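Local structure of putative LacI-family transcriptional regulator (Bacteroides fragilis, 3GBV) at residues Tyr50-Ser62 with Phe75-Thr87. The protein probably regulates transcription as a LacI-family DNA-binding repressor or activator whose periplasmic-binding-protein-like domain would sense a small effector. Sequence-based numbering, arbitrary orientation.
Sequences YDPYDYNSFVATS and FAPTVPQYTKGFT. With EDO (1,2-ethanediol), chain C.
Tyr50 and Thr78 meet through their hydroxyls at the C-terminal ends of the strands of a parallel sheet, in the Rossmann-like N-terminal subdomain of a periplasmic-binding-protein fold. Each segment carries the end of one strand (43-50 or 72-75), a loop and the start of the following helix; strand 9-16 lies between the two strands and hydrogen-bonds to both Tyr50 and Ala76. The buried phenol OH is held by two bonds: Tyr50 OH gives its proton to Ala76 O at 2.6 Å, in the carbonyl plane with a C=O...donor angle of 154°, and accepts from Thr78 OG1. Oxygen and methyl of Thr78 part company: CG2, anti to the backbone N, lies 3.7 Å from Pro52 CB and also touches the hydroxyl end of Tyr53, a ring that stacks on His145.

Tyr82 can be followed outward. Its CB touches Phe58 CD2; CG and CD1 face Tyr55 CD1, CD2 and CE2 lie against Tyr55 CA, and CZ meets Tyr55 CB. That CB sits over the ring centre, 3.7 Å from the Tyr82 centroid, a CH-pi contact. The Tyr55 ring presents its edge to the same face, the planes meeting at 74°. Val79 CG1 covers the opposite face, so the ring is sandwiched between Val79 of its own segment and Tyr55 across the contact.

A 1,2-ethanediol, probably from the crystallisation liquor, bridges the two loops: Val79 N donates to its O2 at 2.9 Å, and O2 donates in turn to Pro52 O at 2.8 Å. Phe58, CG anti to the backbone N (chi1 174°), reaches inward to cover the diol with one face, and its edge atom CE2 lies 3.3 Å from Tyr82 O.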
loop_
_atom_site.group_PDB
_atom_site.type_symbol
_atom_site.label_atom_id
_atom_site.label_comp_id
_atom_site.label_asym_id
_atom_site.label_seq_id
_atom_site.Cartn_x
_atom_site.Cartn_y
_atom_site.Cartn_z
ATOM N N TYR A 50 27.887 -9.959 -4.791
ATOM C CA TYR A 50 29.076 -9.253 -5.223
ATOM C C TYR A 50 29.458 -8.112 -4.298
ATOM O O TYR A 50 28.610 -7.562 -3.591
ATOM C CB TYR A 50 28.856 -8.705 -6.632
ATOM C CG TYR A 50 27.866 -7.562 -6.712
ATOM C CD1 TYR A 50 28.263 -6.251 -6.441
ATOM C CD2 TYR A 50 26.544 -7.780 -7.113
ATOM C CE1 TYR A 50 27.374 -5.181 -6.581
ATOM C CE2 TYR A 50 25.645 -6.718 -7.252
ATOM C CZ TYR A 50 26.069 -5.419 -6.989
ATOM O OH TYR A 50 25.201 -4.356 -7.173
ATOM N N ASP A 51 30.743 -7.763 -4.307
ATOM C CA ASP A 51 31.227 -6.653 -3.504
ATOM C C ASP A 51 30.886 -5.459 -4.381
ATOM O O ASP A 51 31.389 -5.344 -5.494
ATOM C CB ASP A 51 32.740 -6.739 -3.304
ATOM C CG ASP A 51 33.243 -5.756 -2.262
ATOM O OD1 ASP A 51 32.635 -4.666 -2.131
ATOM O OD2 ASP A 51 34.248 -6.070 -1.581
ATOM N N PRO A 52 30.023 -4.561 -3.898
ATOM C CA PRO A 52 29.630 -3.393 -4.688
ATOM C C PRO A 52 30.661 -2.279 -4.819
ATOM O O PRO A 52 30.564 -1.447 -5.721
ATOM C CB PRO A 52 28.372 -2.886 -3.971
ATOM C CG PRO A 52 27.970 -4.023 -3.043
ATOM C CD PRO A 52 29.286 -4.596 -2.627
ATOM N N TYR A 53 31.649 -2.254 -3.934
ATOM C CA TYR A 53 32.616 -1.171 -3.979
ATOM C C TYR A 53 34.035 -1.560 -4.343
ATOM O O TYR A 53 34.937 -0.720 -4.352
ATOM C CB TYR A 53 32.567 -0.417 -2.648
ATOM C CG TYR A 53 31.139 -0.103 -2.239
ATOM C CD1 TYR A 53 30.418 -0.975 -1.421
ATOM C CD2 TYR A 53 30.478 1.013 -2.750
ATOM C CE1 TYR A 53 29.073 -0.742 -1.125
ATOM C CE2 TYR A 53 29.137 1.255 -2.463
ATOM C CZ TYR A 53 28.442 0.376 -1.654
ATOM O OH TYR A 53 27.119 0.614 -1.379
ATOM N N ASP A 54 34.222 -2.833 -4.664
ATOM C CA ASP A 54 35.525 -3.339 -5.059
ATOM C C ASP A 54 35.427 -3.687 -6.543
ATOM O O ASP A 54 34.962 -4.770 -6.901
ATOM C CB ASP A 54 35.865 -4.588 -4.251
ATOM C CG ASP A 54 37.265 -5.096 -4.523
ATOM O OD1 ASP A 54 37.643 -5.217 -5.710
ATOM O OD2 ASP A 54 37.988 -5.381 -3.548
ATOM N N TYR A 55 35.856 -2.762 -7.396
ATOM C CA TYR A 55 35.798 -2.953 -8.843
ATOM C C TYR A 55 36.377 -4.277 -9.294
ATOM O O TYR A 55 35.709 -5.062 -9.968
ATOM C CB TYR A 55 36.538 -1.824 -9.562
ATOM C CG TYR A 55 36.820 -2.107 -11.023
ATOM C CD1 TYR A 55 35.846 -1.907 -12.001
ATOM C CD2 TYR A 55 38.068 -2.584 -11.426
ATOM C CE1 TYR A 55 36.117 -2.168 -13.350
ATOM C CE2 TYR A 55 38.346 -2.851 -12.764
ATOM C CZ TYR A 55 37.371 -2.640 -13.721
ATOM O OH TYR A 55 37.679 -2.885 -15.038
ATOM N N ASN A 56 37.636 -4.509 -8.944
ATOM C CA ASN A 56 38.309 -5.736 -9.332
ATOM C C ASN A 56 37.531 -6.962 -8.865
ATOM O O ASN A 56 37.468 -7.967 -9.572
ATOM C CB ASN A 56 39.728 -5.744 -8.766
ATOM C CG ASN A 56 40.551 -4.567 -9.257
ATOM O OD1 ASN A 56 40.944 -4.505 -10.427
ATOM N ND2 ASN A 56 40.808 -3.616 -8.366
ATOM N N SER A 57 36.929 -6.872 -7.681
ATOM C CA SER A 57 36.151 -7.985 -7.150
ATOM C C SER A 57 34.880 -8.172 -7.964
ATOM O O SER A 57 34.570 -9.289 -8.392
ATOM C CB SER A 57 35.781 -7.743 -5.684
ATOM O OG SER A 57 35.007 -8.815 -5.175
ATOM N N PHE A 58 34.150 -7.075 -8.173
ATOM C CA PHE A 58 32.910 -7.116 -8.939
ATOM C C PHE A 58 33.139 -7.695 -10.332
ATOM O O PHE A 58 32.335 -8.486 -10.822
ATOM C CB PHE A 58 32.295 -5.720 -9.076
ATOM C CG PHE A 58 31.097 -5.686 -9.985
ATOM C CD1 PHE A 58 29.921 -6.340 -9.631
ATOM C CD2 PHE A 58 31.173 -5.086 -11.242
ATOM C CE1 PHE A 58 28.842 -6.397 -10.515
ATOM C CE2 PHE A 58 30.097 -5.141 -12.130
ATOM C CZ PHE A 58 28.933 -5.802 -11.769
ATOM N N VAL A 59 34.236 -7.291 -10.964
ATOM C CA VAL A 59 34.579 -7.776 -12.295
ATOM C C VAL A 59 34.777 -9.289 -12.256
ATOM O O VAL A 59 34.238 -10.019 -13.090
ATOM C CB VAL A 59 35.887 -7.115 -12.806
ATOM C CG1 VAL A 59 36.329 -7.753 -14.113
ATOM C CG2 VAL A 59 35.670 -5.615 -12.990
ATOM N N ALA A 60 35.554 -9.752 -11.283
ATOM C CA ALA A 60 35.827 -11.176 -11.136
ATOM C C ALA A 60 34.547 -11.990 -10.990
ATOM O O ALA A 60 34.393 -13.029 -11.635
ATOM C CB ALA A 60 36.732 -11.414 -9.936
ATOM N N THR A 61 33.626 -11.528 -10.149
ATOM C CA THR A 61 32.374 -12.256 -9.950
ATOM C C THR A 61 31.465 -12.153 -11.176
ATOM O O THR A 61 30.836 -13.139 -11.574
ATOM C CB THR A 61 31.590 -11.737 -8.716
ATOM O OG1 THR A 61 31.045 -10.445 -9.004
ATOM C CG2 THR A 61 32.504 -11.628 -7.501
ATOM N N SER A 62 31.402 -10.963 -11.774
ATOM C CA SER A 62 30.558 -10.746 -12.946
ATOM C C SER A 62 31.057 -11.610 -14.091
ATOM O O SER A 62 30.266 -12.185 -14.836
ATOM C CB SER A 62 30.581 -9.276 -13.360
ATOM O OG SER A 62 31.860 -8.914 -13.844
ATOM N N PHE A 75 19.709 -8.295 -12.377
ATOM C CA PHE A 75 20.827 -7.678 -11.688
ATOM C C PHE A 75 20.460 -6.374 -11.003
ATOM O O PHE A 75 19.805 -5.518 -11.591
ATOM C CB PHE A 75 21.944 -7.470 -12.722
ATOM C CG PHE A 75 23.041 -6.530 -12.291
ATOM C CD1 PHE A 75 23.718 -6.710 -11.084
ATOM C CD2 PHE A 75 23.430 -5.485 -13.129
ATOM C CE1 PHE A 75 24.774 -5.858 -10.722
ATOM C CE2 PHE A 75 24.479 -4.634 -12.779
ATOM C CZ PHE A 75 25.154 -4.821 -11.571
ATOM N N ALA A 76 20.874 -6.241 -9.747
ATOM C CA ALA A 76 20.622 -5.038 -8.962
ATOM C C ALA A 76 21.914 -4.234 -8.936
ATOM O O ALA A 76 22.866 -4.610 -8.258
ATOM C CB ALA A 76 20.219 -5.407 -7.552
ATOM N N PRO A 77 21.964 -3.118 -9.679
ATOM C CA PRO A 77 23.144 -2.239 -9.758
ATOM C C PRO A 77 23.351 -1.362 -8.522
ATOM O O PRO A 77 22.395 -0.862 -7.943
ATOM C CB PRO A 77 22.864 -1.373 -10.992
ATOM C CG PRO A 77 21.737 -2.087 -11.717
ATOM C CD PRO A 77 20.923 -2.675 -10.616
ATOM N N THR A 78 24.602 -1.176 -8.125
ATOM C CA THR A 78 24.913 -0.321 -6.986
ATOM C C THR A 78 25.754 0.828 -7.548
ATOM O O THR A 78 25.275 1.961 -7.647
ATOM C CB THR A 78 25.700 -1.091 -5.890
ATOM O OG1 THR A 78 24.908 -2.186 -5.409
ATOM C CG2 THR A 78 26.030 -0.176 -4.722
ATOM N N VAL A 79 26.996 0.527 -7.923
ATOM C CA VAL A 79 27.900 1.512 -8.513
ATOM C C VAL A 79 27.849 1.266 -10.022
ATOM O O VAL A 79 28.526 0.377 -10.540
ATOM C CB VAL A 79 29.368 1.317 -8.020
ATOM C CG1 VAL A 79 30.305 2.223 -8.791
ATOM C CG2 VAL A 79 29.467 1.609 -6.522
ATOM N N PRO A 80 27.042 2.048 -10.748
ATOM C CA PRO A 80 26.948 1.849 -12.199
ATOM C C PRO A 80 28.246 1.970 -13.005
ATOM O O PRO A 80 28.406 1.292 -14.021
ATOM C CB PRO A 80 25.886 2.873 -12.620
ATOM C CG PRO A 80 26.049 3.969 -11.617
ATOM C CD PRO A 80 26.234 3.204 -10.318
ATOM N N GLN A 81 29.178 2.805 -12.559
ATOM C CA GLN A 81 30.422 2.978 -13.303
ATOM C C GLN A 81 31.342 1.757 -13.330
ATOM O O GLN A 81 32.403 1.789 -13.950
ATOM C CB GLN A 81 31.196 4.197 -12.791
ATOM C CG GLN A 81 31.318 4.285 -11.285
ATOM C CD GLN A 81 30.233 5.146 -10.667
ATOM O OE1 GLN A 81 29.044 4.959 -10.928
ATOM N NE2 GLN A 81 30.644 6.098 -9.830
ATOM N N TYR A 82 30.943 0.684 -12.660
ATOM C CA TYR A 82 31.739 -0.538 -12.663
ATOM C C TYR A 82 31.063 -1.573 -13.558
ATOM O O TYR A 82 31.574 -2.679 -13.706
ATOM C CB TYR A 82 31.834 -1.141 -11.253
ATOM C CG TYR A 82 32.698 -0.405 -10.254
ATOM C CD1 TYR A 82 33.446 0.717 -10.620
ATOM C CD2 TYR A 82 32.764 -0.833 -8.926
ATOM C CE1 TYR A 82 34.235 1.397 -9.683
ATOM C CE2 TYR A 82 33.545 -0.165 -7.987
ATOM C CZ TYR A 82 34.277 0.948 -8.371
ATOM O OH TYR A 82 35.047 1.609 -7.440
ATOM N N THR A 83 29.937 -1.212 -14.171
ATOM C CA THR A 83 29.164 -2.174 -14.968
ATOM C C THR A 83 29.209 -2.219 -16.495
ATOM O O THR A 83 28.816 -3.226 -17.078
ATOM C CB THR A 83 27.669 -2.093 -14.596
ATOM O OG1 THR A 83 27.096 -0.907 -15.160
ATOM C CG2 THR A 83 27.501 -2.057 -13.088
ATOM N N LYS A 84 29.652 -1.154 -17.153
ATOM C CA LYS A 84 29.683 -1.155 -18.616
ATOM C C LYS A 84 30.246 -2.458 -19.199
ATOM O O LYS A 84 29.690 -3.023 -20.143
ATOM C CB LYS A 84 30.497 0.031 -19.129
ATOM C CG LYS A 84 30.366 0.248 -20.617
ATOM C CD LYS A 84 31.097 1.498 -21.062
ATOM C CE LYS A 84 30.734 1.828 -22.500
ATOM N NZ LYS A 84 30.910 0.635 -23.379
ATOM N N GLY A 85 31.341 -2.943 -18.629
ATOM C CA GLY A 85 31.925 -4.169 -19.132
ATOM C C GLY A 85 30.967 -5.344 -19.039
ATOM O O GLY A 85 30.869 -6.155 -19.969
ATOM N N PHE A 86 30.250 -5.429 -17.923
ATOM C CA PHE A 86 29.313 -6.523 -17.696
ATOM C C PHE A 86 28.170 -6.518 -18.710
ATOM O O PHE A 86 27.956 -7.501 -19.416
ATOM C CB PHE A 86 28.766 -6.452 -16.262
ATOM C CG PHE A 86 27.938 -7.644 -15.863
ATOM C CD1 PHE A 86 28.394 -8.939 -16.092
ATOM C CD2 PHE A 86 26.698 -7.469 -15.257
ATOM C CE1 PHE A 86 27.618 -10.044 -15.721
ATOM C CE2 PHE A 86 25.922 -8.558 -14.884
ATOM C CZ PHE A 86 26.376 -9.847 -15.114
ATOM N N THR A 87 27.458 -5.400 -18.791
ATOM C CA THR A 87 26.334 -5.263 -19.708
ATOM C C THR A 87 26.730 -5.358 -21.184
ATOM O O THR A 87 25.960 -5.871 -21.994
ATOM C CB THR A 87 25.588 -3.937 -19.452
ATOM O OG1 THR A 87 26.516 -2.846 -19.512
ATOM C CG2 THR A 87 24.919 -3.960 -18.066
HETATM C C1 EDO C . 27.512 -2.997 -9.571
HETATM O O1 EDO C . 26.835 -1.789 -9.930
HETATM C C2 EDO C . 28.823 -2.661 -8.856
HETATM O O2 EDO C . 28.552 -1.876 -7.685
#